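Local coordinates for cytokinesis protein 2 (Saccharomyces cerevisiae, PDB 4WPE), which mediates cytoskeletal rearrangements required for cytokinesis, forming a ring-like structure that colocalizes with the medial actin ring after the onset of mitosis, and is represented here by its F-BAR domain, at residues Y9-D17 against I209-Q220. Sequence-based numbering, arbitrary orientation.
Sequences YSYEACFWD and IHEWAQLSCELQ
Trp16 and Trp212 meet as a T-shaped (edge-to-face) pair: CD1 of Trp212 points into one face of the Trp16 six-membered ring, 3.4 Å from CZ3, with the planes at 89°. The benzo edge of Trp16 also packs on Ile209 and Ala213, CZ3 near CG2 of Ile209 and CH2 near CB of Ala213. The Trp16 indole is held from within its own segment, NE1 donating to Glu12 O at 2.8 Å from a position above the carbonyl plane. The neighbouring indole nitrogen, Trp212 NE1, makes a weak bond to Phe15 O. Replacing Trp16 by an alanine is likely to leave the edge of Trp212 without the face it meets and Glu12 O without its indole donor. At the other end Gln220, extended with CG anti to its backbone N (chi1 -179°), carries OE1 to Tyr11 N, 2.8 Å away, while its CG lies over one face of the Tyr11 ring. Between these ends Glu12 CB packs against Ser216 OG, whose own bond goes back to Trp212 O, and Cys217 SG sits beside the Glu12 carboxylate. The N-terminal segment 9-17 thus runs along helix 170-259 of the elongated F-BAR helical bundle, against its direction. Tyr11 and Phe15 also touch helix 21-35, Trp212 touches Val23 of that helix and Ile129 of helix 76-162, and Tyr11 and Phe15 reach Ser272 and Asn275 of the second subunit.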
# COMPACT_ATOMS: atom_id res chain seq x y z
N TYR A 9 10.62 -4.36 44.08
CA TYR A 9 11.70 -3.99 43.16
C TYR A 9 11.48 -2.71 42.35
O TYR A 9 10.51 -2.59 41.60
CB TYR A 9 11.95 -5.15 42.19
CG TYR A 9 12.19 -6.47 42.87
CD1 TYR A 9 13.47 -6.93 43.13
CD2 TYR A 9 11.12 -7.26 43.28
CE1 TYR A 9 13.68 -8.15 43.77
CE2 TYR A 9 11.31 -8.46 43.92
CZ TYR A 9 12.59 -8.91 44.16
OH TYR A 9 12.76 -10.11 44.79
N SER A 10 12.42 -1.77 42.48
CA SER A 10 12.40 -0.52 41.71
C SER A 10 13.80 0.09 41.55
O SER A 10 14.80 -0.51 41.97
CB SER A 10 11.47 0.51 42.37
OG SER A 10 11.90 0.82 43.68
N TYR A 11 13.88 1.26 40.93
CA TYR A 11 15.18 1.90 40.67
C TYR A 11 15.79 2.49 41.93
O TYR A 11 17.01 2.46 42.11
CB TYR A 11 15.04 3.01 39.62
CG TYR A 11 14.93 2.55 38.18
CD1 TYR A 11 15.16 3.43 37.13
CD2 TYR A 11 14.58 1.24 37.87
CE1 TYR A 11 15.05 3.02 35.81
CE2 TYR A 11 14.47 0.82 36.56
CZ TYR A 11 14.71 1.71 35.53
OH TYR A 11 14.60 1.31 34.22
N GLU A 12 14.96 3.05 42.81
CA GLU A 12 15.45 3.70 44.01
C GLU A 12 15.69 2.70 45.13
O GLU A 12 16.26 3.03 46.16
CB GLU A 12 14.46 4.77 44.48
CG GLU A 12 13.16 4.21 45.00
CD GLU A 12 12.46 5.17 45.94
OE1 GLU A 12 11.21 5.15 46.00
OE2 GLU A 12 13.16 5.95 46.63
N ALA A 13 15.23 1.47 44.92
CA ALA A 13 15.32 0.45 45.95
C ALA A 13 16.53 -0.45 45.77
O ALA A 13 17.17 -0.84 46.75
CB ALA A 13 14.04 -0.38 45.96
N CYS A 14 16.87 -0.77 44.53
CA CYS A 14 17.77 -1.88 44.24
C CYS A 14 19.14 -1.51 43.68
O CYS A 14 19.91 -2.40 43.30
CB CYS A 14 17.09 -2.84 43.27
SG CYS A 14 15.52 -3.48 43.88
N PHE A 15 19.47 -0.22 43.62
CA PHE A 15 20.73 0.17 43.00
C PHE A 15 21.65 0.95 43.93
O PHE A 15 22.13 2.03 43.59
CB PHE A 15 20.45 0.97 41.72
CG PHE A 15 19.77 0.16 40.66
CD1 PHE A 15 20.52 -0.51 39.70
CD2 PHE A 15 18.39 0.05 40.62
CE1 PHE A 15 19.90 -1.27 38.73
CE2 PHE A 15 17.77 -0.70 39.65
CZ PHE A 15 18.52 -1.36 38.70
N TRP A 16 21.90 0.38 45.10
CA TRP A 16 22.79 0.97 46.08
C TRP A 16 24.10 0.18 46.20
O TRP A 16 24.15 -0.84 46.88
CB TRP A 16 22.12 1.06 47.45
CG TRP A 16 20.89 1.92 47.50
CD1 TRP A 16 19.59 1.52 47.36
CD2 TRP A 16 20.85 3.33 47.73
NE1 TRP A 16 18.74 2.59 47.48
CE2 TRP A 16 19.49 3.73 47.71
CE3 TRP A 16 21.82 4.32 47.94
CZ2 TRP A 16 19.08 5.05 47.89
CZ3 TRP A 16 21.42 5.63 48.13
CH2 TRP A 16 20.06 5.98 48.10
N ASP A 17 25.14 0.66 45.53
CA ASP A 17 26.46 0.02 45.59
C ASP A 17 27.49 0.98 46.17
O ASP A 17 27.42 2.19 45.94
CB ASP A 17 26.89 -0.44 44.19
N ILE A 209 23.36 10.14 49.55
CA ILE A 209 22.31 9.18 49.87
C ILE A 209 20.95 9.86 49.81
O ILE A 209 20.00 9.33 49.24
CB ILE A 209 22.53 8.55 51.26
CG1 ILE A 209 23.71 7.58 51.21
CG2 ILE A 209 21.28 7.83 51.74
CD1 ILE A 209 24.04 6.93 52.53
N HIS A 210 20.87 11.05 50.39
CA HIS A 210 19.66 11.86 50.35
C HIS A 210 19.27 12.19 48.91
O HIS A 210 18.11 12.06 48.52
CB HIS A 210 19.85 13.14 51.17
CG HIS A 210 18.73 14.13 51.02
ND1 HIS A 210 17.61 14.10 51.82
CD2 HIS A 210 18.58 15.18 50.18
CE1 HIS A 210 16.80 15.09 51.47
NE2 HIS A 210 17.37 15.76 50.48
N GLU A 211 20.25 12.59 48.11
CA GLU A 211 20.00 12.98 46.73
C GLU A 211 19.70 11.78 45.83
O GLU A 211 18.74 11.82 45.06
CB GLU A 211 21.19 13.75 46.16
CG GLU A 211 21.31 15.18 46.67
CD GLU A 211 20.19 16.09 46.19
OE1 GLU A 211 20.42 16.89 45.26
OE2 GLU A 211 19.07 16.01 46.75
N TRP A 212 20.52 10.74 45.91
CA TRP A 212 20.35 9.58 45.04
C TRP A 212 19.02 8.87 45.26
O TRP A 212 18.49 8.23 44.35
CB TRP A 212 21.49 8.58 45.23
CG TRP A 212 21.34 7.36 44.37
CD1 TRP A 212 21.13 6.08 44.79
CD2 TRP A 212 21.37 7.31 42.94
NE1 TRP A 212 21.03 5.24 43.71
CE2 TRP A 212 21.17 5.97 42.57
CE3 TRP A 212 21.54 8.27 41.94
CZ2 TRP A 212 21.15 5.56 41.23
CZ3 TRP A 212 21.51 7.87 40.62
CH2 TRP A 212 21.32 6.53 40.28
N ALA A 213 18.47 9.00 46.46
CA ALA A 213 17.16 8.45 46.76
C ALA A 213 16.09 9.15 45.92
O ALA A 213 15.05 8.57 45.61
CB ALA A 213 16.85 8.60 48.25
N GLN A 214 16.38 10.40 45.55
CA GLN A 214 15.45 11.21 44.78
C GLN A 214 15.73 11.13 43.29
O GLN A 214 14.80 11.06 42.48
CB GLN A 214 15.53 12.67 45.23
CG GLN A 214 14.93 12.94 46.61
CD GLN A 214 14.92 14.41 46.96
OE1 GLN A 214 15.80 15.17 46.54
NE2 GLN A 214 13.92 14.83 47.72
N LEU A 215 17.00 11.15 42.92
CA LEU A 215 17.37 11.22 41.51
C LEU A 215 17.19 9.88 40.80
O LEU A 215 16.98 9.84 39.58
CB LEU A 215 18.81 11.72 41.36
CG LEU A 215 18.99 13.24 41.34
CD1 LEU A 215 18.46 13.90 42.61
CD2 LEU A 215 20.44 13.62 41.12
N SER A 216 17.24 8.79 41.55
CA SER A 216 16.95 7.48 40.99
C SER A 216 15.46 7.37 40.70
O SER A 216 15.05 6.65 39.80
CB SER A 216 17.38 6.37 41.94
OG SER A 216 16.73 6.50 43.19
N CYS A 217 14.66 8.10 41.47
CA CYS A 217 13.23 8.16 41.21
C CYS A 217 12.95 8.98 39.96
O CYS A 217 12.09 8.62 39.16
CB CYS A 217 12.48 8.74 42.41
SG CYS A 217 11.76 7.50 43.51
N GLU A 218 13.69 10.07 39.80
CA GLU A 218 13.61 10.88 38.58
C GLU A 218 13.92 10.03 37.36
O GLU A 218 13.26 10.14 36.33
CB GLU A 218 14.57 12.08 38.65
CG GLU A 218 14.08 13.24 39.51
CD GLU A 218 14.66 14.57 39.07
OE1 GLU A 218 14.55 14.90 37.87
OE2 GLU A 218 15.24 15.29 39.92
N LEU A 219 14.93 9.17 37.48
CA LEU A 219 15.28 8.24 36.40
C LEU A 219 14.16 7.25 36.14
O LEU A 219 13.79 7.00 34.99
CB LEU A 219 16.58 7.50 36.73
CG LEU A 219 17.87 8.30 36.64
CD1 LEU A 219 19.05 7.46 37.11
CD2 LEU A 219 18.10 8.80 35.23
N GLN A 220 13.63 6.67 37.21
CA GLN A 220 12.55 5.70 37.10
C GLN A 220 11.30 6.33 36.50
O GLN A 220 10.50 5.66 35.86
CB GLN A 220 12.25 5.08 38.47
CG GLN A 220 11.16 4.03 38.46
CD GLN A 220 10.94 3.41 39.82
OE1 GLN A 220 11.89 3.15 40.55
NE2 GLN A 220 9.68 3.19 40.17